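Local coordinates for sigma-54 interaction domain protein (Enterococcus faecalis, PDB 3GDW) that is of unknown function but contains, in this fragment, a domain of the mannose/fructose-type IIA family of the sugar phosphotransferase system, at residues Phe8-Gly13 / Thr34-Pro39; Ser18-Thr23 / Met95-Ile100; Thr30-Ala35 / Glu103-Ala108; Asn64-Leu69 / Ile88-Ile93. All blocks are in the same frame, centred on the assembly; numbering follows the deposited sequence.

Contact 1. Residues Phe8-Gly13 / Thr34-Pro39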
loop_
_atom_site.group_PDB
_atom_site.type_symbol
_atom_site.label_atom_id
_atom_site.label_comp_id
_atom_site.label_asym_id
_atom_site.label_seq_id
_atom_site.Cartn_x
_atom_site.Cartn_y
_atom_site.Cartn_z
ATOM N N PHE B 8 -9.705 -4.103 10.297
ATOM C CA PHE B 8 -8.582 -5.026 10.424
ATOM C C PHE B 8 -7.691 -4.887 9.209
ATOM O O PHE B 8 -8.183 -4.903 8.058
ATOM C CB PHE B 8 -9.080 -6.480 10.555
ATOM C CG PHE B 8 -9.773 -6.761 11.867
ATOM C CD1 PHE B 8 -9.095 -7.409 12.901
ATOM C CD2 PHE B 8 -11.096 -6.355 12.069
ATOM C CE1 PHE B 8 -9.745 -7.675 14.134
ATOM C CE2 PHE B 8 -11.750 -6.596 13.282
ATOM C CZ PHE B 8 -11.074 -7.262 14.317
ATOM N N VAL B 9 -6.390 -4.726 9.448
ATOM C CA VAL B 9 -5.443 -4.558 8.335
ATOM C C VAL B 9 -4.579 -5.817 8.247
ATOM O O VAL B 9 -3.837 -6.116 9.182
ATOM C CB VAL B 9 -4.514 -3.283 8.523
ATOM C CG1 VAL B 9 -3.657 -3.078 7.306
ATOM C CG2 VAL B 9 -5.333 -2.006 8.823
ATOM N N LEU B 10 -4.679 -6.551 7.133
ATOM C CA LEU B 10 -3.942 -7.815 6.964
ATOM C C LEU B 10 -3.094 -7.762 5.713
ATOM O O LEU B 10 -3.627 -7.551 4.615
ATOM C CB LEU B 10 -4.909 -9.011 6.867
ATOM C CG LEU B 10 -5.248 -9.674 8.212
ATOM C CD1 LEU B 10 -6.122 -8.772 9.037
ATOM C CD2 LEU B 10 -5.938 -11.034 8.008
HETATM N N MSE B 11 -1.776 -7.939 5.867
HETATM C CA MSE B 11 -0.846 -7.824 4.717
HETATM C C MSE B 11 0.314 -8.812 4.759
HETATM O O MSE B 11 0.699 -9.296 5.824
HETATM C CB MSE B 11 -0.303 -6.375 4.589
HETATM C CG MSE B 11 -1.384 -5.374 4.274
HETATM SE SE MSE B 11 -0.777 -3.562 4.270
HETATM C CE MSE B 11 -2.497 -2.750 3.864
ATOM N N HIS B 12 0.868 -9.110 3.593
ATOM C CA HIS B 12 2.025 -9.973 3.498
ATOM C C HIS B 12 3.260 -9.246 4.031
ATOM O O HIS B 12 3.412 -8.047 3.788
ATOM C CB HIS B 12 2.275 -10.325 2.034
ATOM C CG HIS B 12 1.198 -11.163 1.427
ATOM N ND1 HIS B 12 -0.100 -10.717 1.282
ATOM C CD2 HIS B 12 1.236 -12.408 0.892
ATOM C CE1 HIS B 12 -0.821 -11.661 0.697
ATOM N NE2 HIS B 12 -0.034 -12.701 0.457
ATOM N N GLY B 13 4.145 -9.967 4.717
ATOM C CA GLY B 13 5.423 -9.396 5.131
ATOM C C GLY B 13 5.435 -9.202 6.627
ATOM O O GLY B 13 4.437 -9.491 7.283
ATOM N N THR B 34 -6.904 -2.851 14.066
ATOM C CA THR B 34 -6.077 -3.988 14.403
ATOM C C THR B 34 -5.270 -4.346 13.174
ATOM O O THR B 34 -5.843 -4.469 12.085
ATOM C CB THR B 34 -6.964 -5.188 14.801
ATOM O OG1 THR B 34 -7.690 -4.842 15.981
ATOM C CG2 THR B 34 -6.133 -6.429 15.062
ATOM N N ALA B 35 -3.949 -4.500 13.338
ATOM C CA ALA B 35 -3.109 -4.960 12.214
ATOM C C ALA B 35 -2.546 -6.361 12.463
ATOM O O ALA B 35 -2.202 -6.702 13.606
ATOM C CB ALA B 35 -1.981 -3.970 11.924
HETATM N N MSE B 36 -2.437 -7.165 11.397
HETATM C CA MSE B 36 -1.849 -8.496 11.531
HETATM C C MSE B 36 -0.961 -8.675 10.331
HETATM O O MSE B 36 -1.404 -8.441 9.213
HETATM C CB MSE B 36 -2.941 -9.572 11.466
HETATM C CG MSE B 36 -4.174 -9.231 12.300
HETATM SE SE MSE B 36 -5.245 -10.820 12.636
HETATM C CE MSE B 36 -5.563 -10.459 14.530
ATOM N N ASN B 37 0.268 -9.122 10.562
ATOM C CA ASN B 37 1.239 -9.265 9.483
ATOM C C ASN B 37 1.346 -10.734 9.179
ATOM O O ASN B 37 1.442 -11.539 10.096
ATOM C CB ASN B 37 2.608 -8.727 9.911
ATOM C CG ASN B 37 2.551 -7.253 10.316
ATOM O OD1 ASN B 37 2.264 -6.374 9.492
ATOM N ND2 ASN B 37 2.759 -6.993 11.594
HETATM N N MSE B 38 1.324 -11.097 7.901
HETATM C CA MSE B 38 1.512 -12.496 7.534
HETATM C C MSE B 38 2.913 -12.689 6.978
HETATM O O MSE B 38 3.162 -12.356 5.809
HETATM C CB MSE B 38 0.488 -12.951 6.494
HETATM C CG MSE B 38 0.550 -14.473 6.247
HETATM SE SE MSE B 38 -0.866 -15.008 5.015
HETATM C CE MSE B 38 -0.028 -14.342 3.382
ATOM N N PRO B 39 3.831 -13.224 7.807
ATOM C CA PRO B 39 5.170 -13.353 7.294
ATOM C C PRO B 39 5.213 -14.462 6.249
ATOM O O PRO B 39 4.270 -15.263 6.110
ATOM C CB PRO B 39 6.011 -13.683 8.548
ATOM C CG PRO B 39 5.046 -14.400 9.475
ATOM C CD PRO B 39 3.718 -13.677 9.215
HETATM O O HOH W 1 2.651 -6.909 6.815
#
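V9 N and V9 O both bond to strand 34-38: the amide gives its proton to T34 O at 2.7 Å and the carbonyl receives M36 N at 2.8 Å. Further on, M11 uses its two backbone groups in the same parallel pattern, weakly through M11 N to M36 O and firmly where M38 N reaches M11 O with an N-H...O angle of 172°. The last bond, G13 N to M38 O, is 2.8 Å long, its donor 48° out of the carbonyl plane. Water 1 is 2.8 Å from N37 OD1 and apparently donates to it, with a weaker link to G13 O, while N37 ND2 is bonded to S18 OG. The amide of H12 is taken by D71 OD2, and T34 OG1 has a weak bond from Q54 NE2.

H12 and M38 lie side by side, pointing the same way. The methyl CE of M38 sits over one face of the H12 imidazole, 3.6 Å from its centroid, a CH-pi contact; the bend at chi3 (76°) swings CE onto the ring. H12 ND1 is hydrogen-bonded outside the segments, and T23 of the second subunit is a polar partner of H12. L10 CD1 meets M36 CG, and T34 CB lies obliquely against the F8 ring.

F8, L10, M36 and M38 face helix 44-57, whereas V9, M11, A35 and N37 face helix 16-28, the connection between these two strands.

Contact 2. Residues Ser18-Thr23 / Met95-Ile100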
loop_
_atom_site.group_PDB
_atom_site.type_symbol
_atom_site.label_atom_id
_atom_site.label_comp_id
_atom_site.label_asym_id
_atom_site.label_seq_id
_atom_site.Cartn_x
_atom_site.Cartn_y
_atom_site.Cartn_z
ATOM N N SER B 18 1.174 -3.411 10.209
ATOM C CA SER B 18 1.282 -2.753 11.505
ATOM C C SER B 18 1.878 -1.345 11.395
ATOM O O SER B 18 1.443 -0.437 12.089
ATOM C CB SER B 18 2.053 -3.610 12.530
ATOM O OG SER B 18 3.297 -4.071 12.000
ATOM N N SER B 19 2.878 -1.181 10.540
ATOM C CA SER B 19 3.504 0.131 10.340
ATOM C C SER B 19 2.537 1.120 9.669
ATOM O O SER B 19 2.507 2.295 10.045
ATOM C CB SER B 19 4.749 -0.031 9.485
ATOM O OG SER B 19 5.410 1.196 9.306
HETATM N N MSE B 20 1.785 0.661 8.667
HETATM C CA MSE B 20 0.756 1.521 8.077
HETATM C C MSE B 20 -0.291 1.931 9.089
HETATM O O MSE B 20 -0.701 3.098 9.091
HETATM C CB MSE B 20 0.017 0.848 6.924
HETATM C CG MSE B 20 0.669 0.930 5.634
HETATM SE SE MSE B 20 -0.541 0.159 4.302
HETATM C CE MSE B 20 0.782 0.160 2.900
ATOM N N LEU B 21 -0.731 0.977 9.925
ATOM C CA LEU B 21 -1.732 1.285 10.967
ATOM C C LEU B 21 -1.180 2.257 12.018
ATOM O O LEU B 21 -1.890 3.180 12.439
ATOM C CB LEU B 21 -2.281 0.013 11.653
ATOM C CG LEU B 21 -3.368 0.203 12.728
ATOM C CD1 LEU B 21 -4.598 0.877 12.145
ATOM C CD2 LEU B 21 -3.759 -1.135 13.391
ATOM N N LYS B 22 0.063 2.042 12.435
ATOM C CA LYS B 22 0.688 2.930 13.405
ATOM C C LYS B 22 0.704 4.361 12.857
ATOM O O LYS B 22 0.320 5.295 13.541
ATOM C CB LYS B 22 2.101 2.443 13.745
ATOM C CG LYS B 22 2.862 3.355 14.719
ATOM C CD LYS B 22 4.103 2.609 15.206
ATOM C CE LYS B 22 4.976 3.417 16.164
ATOM N NZ LYS B 22 6.267 2.716 16.483
ATOM N N THR B 23 1.101 4.512 11.596
ATOM C CA THR B 23 1.055 5.817 10.917
ATOM C C THR B 23 -0.324 6.495 10.979
ATOM O O THR B 23 -0.434 7.668 11.389
ATOM C CB THR B 23 1.495 5.662 9.446
ATOM O OG1 THR B 23 2.891 5.361 9.420
ATOM C CG2 THR B 23 1.249 6.960 8.643
HETATM N N MSE B 95 -5.436 -4.053 -2.233
HETATM C CA MSE B 95 -4.559 -2.992 -2.755
HETATM C C MSE B 95 -4.501 -1.821 -1.771
HETATM O O MSE B 95 -4.354 -0.676 -2.164
HETATM C CB MSE B 95 -4.998 -2.541 -4.173
HETATM C CG MSE B 95 -5.086 -3.657 -5.205
HETATM SE SE MSE B 95 -3.343 -4.469 -5.634
HETATM C CE MSE B 95 -3.881 -6.356 -5.500
ATOM N N THR B 96 -4.659 -2.130 -0.487
ATOM C CA THR B 96 -4.717 -1.098 0.545
ATOM C C THR B 96 -3.359 -0.403 0.675
ATOM O O THR B 96 -2.329 -1.048 0.634
ATOM C CB THR B 96 -5.120 -1.684 1.901
ATOM O OG1 THR B 96 -6.398 -2.317 1.787
ATOM C CG2 THR B 96 -5.242 -0.580 2.928
ATOM N N SER B 97 -3.377 0.930 0.762
ATOM C CA SER B 97 -2.181 1.722 0.992
ATOM C C SER B 97 -2.417 2.591 2.247
ATOM O O SER B 97 -3.496 2.584 2.801
ATOM C CB SER B 97 -1.899 2.603 -0.236
ATOM O OG SER B 97 -0.589 3.142 -0.163
ATOM N N THR B 98 -1.396 3.330 2.676
ATOM C CA THR B 98 -1.446 4.140 3.917
ATOM C C THR B 98 -2.684 5.035 3.983
ATOM O O THR B 98 -3.357 5.084 5.000
ATOM C CB THR B 98 -0.169 5.010 4.022
ATOM O OG1 THR B 98 0.960 4.212 3.662
ATOM C CG2 THR B 98 0.034 5.511 5.448
HETATM N N MSE B 99 -2.988 5.716 2.877
HETATM C CA MSE B 99 -4.108 6.665 2.818
HETATM C C MSE B 99 -5.432 6.015 3.067
HETATM O O MSE B 99 -6.301 6.611 3.701
HETATM C CB MSE B 99 -4.172 7.355 1.469
HETATM C CG MSE B 99 -3.056 8.341 1.304
HETATM SE SE MSE B 99 -3.150 9.697 2.733
HETATM C CE MSE B 99 -5.118 9.906 2.996
ATOM N N ILE B 100 -5.568 4.799 2.544
ATOM C CA ILE B 100 -6.780 4.000 2.687
ATOM C C ILE B 100 -6.940 3.566 4.148
ATOM O O ILE B 100 -8.036 3.684 4.683
ATOM C CB ILE B 100 -6.773 2.746 1.766
ATOM C CG1 ILE B 100 -6.666 3.144 0.290
ATOM C CG2 ILE B 100 -8.045 1.951 1.959
ATOM C CD1 ILE B 100 -7.667 4.237 -0.104
#
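M20 lays its selenomethionine chain across the turn at S97-T98, its SE 3.7 Å from T98 N. The chain is extended beyond CG (chi2 -175°), which carries SE and CE outward from helix 16-28 to the start of helix 98-109. There CE reaches S97 CA at 3.9 Å, while closer to the root CG passes T98 OG1 at 3.8 Å. The packing is van der Waals throughout, without a cross-segment hydrogen bond. One turn along, T23 CG2 touches T98 CG2 at 3.7 Å, the two side chains crossing at about a right angle. That T98 methyl lies anti to the backbone N, while OG1, beside the backbone N (chi1 -43°), passes M20 CG and bonds to D71 of the second subunit.

The other polar groups at this buried site are also engaged. S97 OG, at the N-cap position but making no capping bond, bonds to T96 O of the second subunit; T96 OG1 bonds to T70 O within the chain, and T23 OG1 has H12 of the second subunit as its strongest polar partner.

M20 also rests on V101, and I100 faces helix 114-135. Helices 16-28 and 98-109 lie side by side on the sheet, M20 and T96 both resting on M11 of strand 6-12.

Contact 3. Residues Thr30-Ala35 / Glu103-Ala108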
loop_
_atom_site.group_PDB
_atom_site.type_symbol
_atom_site.label_atom_id
_atom_site.label_comp_id
_atom_site.label_asym_id
_atom_site.label_seq_id
_atom_site.Cartn_x
_atom_site.Cartn_y
_atom_site.Cartn_z
ATOM N N THR B 30 -5.620 8.191 17.585
ATOM C CA THR B 30 -6.524 7.126 18.025
ATOM C C THR B 30 -5.767 5.807 18.125
ATOM O O THR B 30 -4.725 5.631 17.486
ATOM C CB THR B 30 -7.716 6.953 17.036
ATOM O OG1 THR B 30 -8.648 5.993 17.551
ATOM C CG2 THR B 30 -7.232 6.487 15.689
ATOM N N SER B 31 -6.280 4.863 18.909
ATOM C CA SER B 31 -5.651 3.545 18.930
ATOM C C SER B 31 -6.583 2.443 18.412
ATOM O O SER B 31 -6.320 1.247 18.602
ATOM C CB SER B 31 -5.053 3.219 20.306
ATOM O OG SER B 31 -5.992 3.483 21.322
ATOM N N ILE B 32 -7.638 2.842 17.704
ATOM C CA ILE B 32 -8.566 1.847 17.156
ATOM C C ILE B 32 -8.002 1.198 15.870
ATOM O O ILE B 32 -7.122 1.755 15.220
ATOM C CB ILE B 32 -9.987 2.423 16.929
ATOM C CG1 ILE B 32 -9.997 3.396 15.763
ATOM C CG2 ILE B 32 -10.537 3.091 18.227
ATOM C CD1 ILE B 32 -11.152 3.185 14.868
ATOM N N GLY B 33 -8.510 0.027 15.512
ATOM C CA GLY B 33 -7.984 -0.715 14.363
ATOM C C GLY B 33 -7.022 -1.786 14.847
ATOM O O GLY B 33 -6.394 -1.647 15.897
ATOM N N THR B 34 -6.904 -2.851 14.066
ATOM C CA THR B 34 -6.077 -3.988 14.403
ATOM C C THR B 34 -5.270 -4.346 13.174
ATOM O O THR B 34 -5.843 -4.469 12.085
ATOM C CB THR B 34 -6.964 -5.188 14.801
ATOM O OG1 THR B 34 -7.690 -4.842 15.981
ATOM C CG2 THR B 34 -6.133 -6.429 15.062
ATOM N N ALA B 35 -3.949 -4.500 13.338
ATOM C CA ALA B 35 -3.109 -4.960 12.214
ATOM C C ALA B 35 -2.546 -6.361 12.463
ATOM O O ALA B 35 -2.202 -6.702 13.606
ATOM C CB ALA B 35 -1.981 -3.970 11.924
ATOM N N GLU B 103 -7.955 6.795 5.982
ATOM C CA GLU B 103 -9.353 7.145 5.726
ATOM C C GLU B 103 -10.341 6.181 6.395
ATOM O O GLU B 103 -11.361 6.617 6.927
ATOM C CB GLU B 103 -9.591 7.321 4.208
ATOM C CG GLU B 103 -8.768 8.513 3.677
ATOM C CD GLU B 103 -8.769 8.746 2.174
ATOM O OE1 GLU B 103 -8.431 7.835 1.377
ATOM O OE2 GLU B 103 -9.037 9.899 1.794
ATOM N N ALA B 104 -10.018 4.886 6.406
ATOM C CA ALA B 104 -10.869 3.880 7.050
ATOM C C ALA B 104 -10.963 4.095 8.564
ATOM O O ALA B 104 -12.044 4.116 9.131
ATOM C CB ALA B 104 -10.354 2.486 6.760
ATOM N N ILE B 105 -9.820 4.254 9.206
ATOM C CA ILE B 105 -9.800 4.453 10.666
ATOM C C ILE B 105 -10.462 5.794 11.028
ATOM O O ILE B 105 -11.252 5.872 11.984
ATOM C CB ILE B 105 -8.342 4.349 11.212
ATOM C CG1 ILE B 105 -7.757 2.954 10.918
ATOM C CG2 ILE B 105 -8.277 4.634 12.693
ATOM C CD1 ILE B 105 -8.318 1.820 11.750
ATOM N N ARG B 106 -10.183 6.844 10.247
ATOM C CA ARG B 106 -10.751 8.164 10.566
ATOM C C ARG B 106 -12.277 8.072 10.573
ATOM O O ARG B 106 -12.958 8.460 11.564
ATOM C CB ARG B 106 -10.284 9.224 9.564
ATOM C CG ARG B 106 -10.642 10.666 9.974
ATOM C CD ARG B 106 -10.269 11.711 8.919
ATOM N NE ARG B 106 -10.279 11.195 7.544
ATOM C CZ ARG B 106 -11.366 11.051 6.783
ATOM N NH1 ARG B 106 -12.571 11.377 7.252
ATOM N NH2 ARG B 106 -11.241 10.579 5.550
HETATM N N MSE B 107 -12.819 7.533 9.484
HETATM C CA MSE B 107 -14.267 7.429 9.356
HETATM C C MSE B 107 -14.871 6.470 10.373
HETATM O O MSE B 107 -15.901 6.795 10.992
HETATM C CB MSE B 107 -14.656 7.036 7.934
HETATM C CG MSE B 107 -14.273 8.087 6.938
HETATM SE SE MSE B 107 -14.858 7.669 5.135
HETATM C CE MSE B 107 -13.720 6.199 4.666
ATOM N N ALA B 108 -14.242 5.308 10.562
ATOM C CA ALA B 108 -14.693 4.365 11.593
ATOM C C ALA B 108 -14.789 5.011 12.996
ATOM O O ALA B 108 -15.819 4.866 13.701
ATOM C CB ALA B 108 -13.807 3.138 11.617
#
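I105 is the first residue of helix segment 103-108 to touch segment 30-35, and it does so with both of its branches. Its CG2 methyl lies 3.7 Å from T30 CG2 and 3.7 Å from I32 CG1, bridging two residues of the loop. The other branch, ending in CD1, approaches the backbone: CD1 is 3.7 Å from G33 CA, an approach made directly to the main chain because G33 has no side chain. The I105 and I32 side chains slide past each other in opposite directions, each pointing at the other's backbone. In I32 the longer branch starts between the backbone N and the carbonyl carbon (chi1 71°), a crowded position that turns CG1 and CD1 toward the helix.

One turn later comes A108, whose CB closes on I32 CD1 at 4.2 Å, so that I32 rests along the helix between I105 and A108. No hydrogen bond joins the segments. The loop is held from within by a weak bond from I32 N to T30 OG1 at 3.3 Å, and I32 O accepts from Q25 NE2 of helix 16-28.

I105 also packs on L21 and L28 of that helix and on V7 of strand 6-12. The arrangement belongs to an open alpha/beta sandwich: helices 16-28 and 98-109 lie together on one face of a parallel sheet, and the loop entering strand 34-38 packs on the side of helix 98-109 that faces the sheet and helix 16-28.

Contact 4. Residues Asn64-Leu69 / Ile88-Ile93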
loop_
_atom_site.group_PDB
_atom_site.type_symbol
_atom_site.label_atom_id
_atom_site.label_comp_id
_atom_site.label_asym_id
_atom_site.label_seq_id
_atom_site.Cartn_x
_atom_site.Cartn_y
_atom_site.Cartn_z
ATOM N N ASN B 64 -21.690 -3.393 14.084
ATOM C CA ASN B 64 -21.893 -2.613 12.861
ATOM C C ASN B 64 -20.977 -3.014 11.714
ATOM O O ASN B 64 -20.788 -2.267 10.747
ATOM C CB ASN B 64 -21.824 -1.118 13.164
ATOM C CG ASN B 64 -22.949 -0.685 14.046
ATOM O OD1 ASN B 64 -24.116 -0.951 13.750
ATOM N ND2 ASN B 64 -22.617 -0.068 15.164
ATOM N N GLY B 65 -20.436 -4.215 11.826
ATOM C CA GLY B 65 -19.723 -4.818 10.727
ATOM C C GLY B 65 -18.220 -4.659 10.828
ATOM O O GLY B 65 -17.694 -4.000 11.729
ATOM N N ILE B 66 -17.535 -5.281 9.887
ATOM C CA ILE B 66 -16.072 -5.361 9.884
ATOM C C ILE B 66 -15.575 -4.914 8.519
ATOM O O ILE B 66 -16.153 -5.297 7.498
ATOM C CB ILE B 66 -15.623 -6.844 10.095
ATOM C CG1 ILE B 66 -15.977 -7.327 11.509
ATOM C CG2 ILE B 66 -14.126 -7.032 9.747
ATOM C CD1 ILE B 66 -15.828 -8.867 11.704
ATOM N N LEU B 67 -14.509 -4.113 8.491
ATOM C CA LEU B 67 -13.825 -3.832 7.251
ATOM C C LEU B 67 -12.414 -4.455 7.260
ATOM O O LEU B 67 -11.582 -4.083 8.091
ATOM C CB LEU B 67 -13.742 -2.306 7.054
ATOM C CG LEU B 67 -12.993 -1.807 5.832
ATOM C CD1 LEU B 67 -13.777 -2.155 4.539
ATOM C CD2 LEU B 67 -12.753 -0.303 5.963
ATOM N N LEU B 68 -12.172 -5.391 6.342
ATOM C CA LEU B 68 -10.836 -5.989 6.124
ATOM C C LEU B 68 -10.130 -5.233 5.023
ATOM O O LEU B 68 -10.646 -5.133 3.898
ATOM C CB LEU B 68 -10.938 -7.456 5.681
ATOM C CG LEU B 68 -11.661 -8.430 6.619
ATOM C CD1 LEU B 68 -11.435 -9.876 6.149
ATOM C CD2 LEU B 68 -11.207 -8.289 8.095
ATOM N N LEU B 69 -8.969 -4.702 5.354
ATOM C CA LEU B 69 -8.108 -4.023 4.402
ATOM C C LEU B 69 -6.902 -4.919 4.163
ATOM O O LEU B 69 -6.139 -5.195 5.087
ATOM C CB LEU B 69 -7.666 -2.684 5.023
ATOM C CG LEU B 69 -8.785 -1.678 5.304
ATOM C CD1 LEU B 69 -8.189 -0.406 5.909
ATOM C CD2 LEU B 69 -9.600 -1.349 4.015
ATOM N N ILE B 88 -21.229 -11.855 10.926
ATOM C CA ILE B 88 -20.940 -10.425 11.034
ATOM C C ILE B 88 -20.724 -9.873 9.628
ATOM O O ILE B 88 -19.934 -10.428 8.857
ATOM C CB ILE B 88 -19.685 -10.154 11.906
ATOM C CG1 ILE B 88 -19.888 -10.650 13.344
ATOM C CG2 ILE B 88 -19.297 -8.675 11.870
ATOM C CD1 ILE B 88 -20.880 -9.812 14.161
ATOM N N ARG B 89 -21.438 -8.805 9.289
ATOM C CA ARG B 89 -21.288 -8.139 7.983
ATOM C C ARG B 89 -19.845 -7.686 7.793
ATOM O O ARG B 89 -19.281 -7.017 8.657
ATOM C CB ARG B 89 -22.225 -6.934 7.863
ATOM C CG ARG B 89 -23.680 -7.225 8.185
ATOM C CD ARG B 89 -24.586 -6.006 7.932
ATOM N NE ARG B 89 -24.064 -4.755 8.503
ATOM C CZ ARG B 89 -23.693 -3.691 7.786
ATOM N NH1 ARG B 89 -23.231 -2.603 8.392
ATOM N NH2 ARG B 89 -23.785 -3.706 6.462
ATOM N N THR B 90 -19.252 -8.077 6.672
ATOM C CA THR B 90 -17.843 -7.772 6.381
ATOM C C THR B 90 -17.731 -7.250 4.947
ATOM O O THR B 90 -18.439 -7.728 4.057
ATOM C CB THR B 90 -16.963 -9.032 6.617
ATOM O OG1 THR B 90 -17.261 -9.569 7.905
ATOM C CG2 THR B 90 -15.476 -8.726 6.552
ATOM N N LYS B 91 -16.927 -6.206 4.745
ATOM C CA LYS B 91 -16.508 -5.785 3.410
ATOM C C LYS B 91 -14.989 -5.949 3.433
ATOM O O LYS B 91 -14.373 -5.727 4.467
ATOM C CB LYS B 91 -16.892 -4.316 3.115
ATOM C CG LYS B 91 -18.431 -4.049 2.937
ATOM C CD LYS B 91 -18.815 -3.959 1.485
ATOM C CE LYS B 91 -20.327 -4.058 1.278
ATOM N NZ LYS B 91 -20.621 -3.964 -0.183
ATOM N N ALA B 92 -14.414 -6.384 2.313
ATOM C CA ALA B 92 -12.966 -6.540 2.166
ATOM C C ALA B 92 -12.444 -5.700 0.986
ATOM O O ALA B 92 -13.049 -5.664 -0.080
ATOM C CB ALA B 92 -12.609 -8.007 1.974
ATOM N N ILE B 93 -11.336 -5.004 1.201
ATOM C CA ILE B 93 -10.765 -4.149 0.166
ATOM C C ILE B 93 -9.292 -4.506 -0.012
ATOM O O ILE B 93 -8.532 -4.466 0.958
ATOM C CB ILE B 93 -10.930 -2.649 0.560
ATOM C CG1 ILE B 93 -12.416 -2.268 0.478
ATOM C CG2 ILE B 93 -10.057 -1.730 -0.317
ATOM C CD1 ILE B 93 -12.756 -0.905 1.042
#
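I66 N donates to R89 O at 2.8 Å, and I66 O then receives K91 N at 3.0 Å. L68 repeats the scheme two residues on, its amide going to K91 O and its carbonyl taking I93 N at 2.8 Å. Each acceptor is met nearly head-on, with a C=O...N angle of 170° at L68 O. The same carbonyls draw in CA-H groups, as in T90 CA to I66 O and A92 CA to L68 O. The strand axes run at 17° to one another, a slight twist for parallel neighbours.

Apolar contacts fill both faces. On one, I88 CG2 presses on I66 CD1 at 3.5 Å, tighter than usual carbon contact, and T90 CG2 touches L68 CG at 3.8 Å. On the other, L67 CD1 meets I93 CD1, the two side chains crossing at a slant, while L69 CD2 lies alongside I93 CB at 3.9 Å.

The polar side chains bond within their own segment or outside the contact. T90 OG1, anti to its own carbonyl carbon (chi1 -50°), donates to I88 O at 3.0 Å from above that carbonyl's plane. R89 forms a salt bridge with E115 through NH2, and K91 makes a cation-pi contact with Y118, both partners belonging to helix 114-135.

Strand 66-70, helix 78-86 and strand 90-93 form a beta-alpha-beta crossover, the repeating unit of a parallel alpha/beta fold; the contact adds the outer strand 90-93 to the chain's sheet.

Contacts 1 and 4 are two strand pairs of one parallel sheet of order 34-38, 6-12, 66-70, 90-93; their centres lie about 15 Å apart, and F8 O and L69 N join them at 2.8 Å. Contact 2 uses the first turn of helix 98-109 and contact 3 its second half, their centres about 10 Å apart. Contact 2 meets contact 1 where N37 ND2 reaches S18 OG at 3.0 Å, and contact 3 meets contact 4 where A104 CB packs on L67 CD2 at 3.8 Å. H12, at the end of the first strand, is placed like the phosphorylated histidine of related IIA domains; its neighbour T23 of the second subunit brings the dimer interface to that probable site.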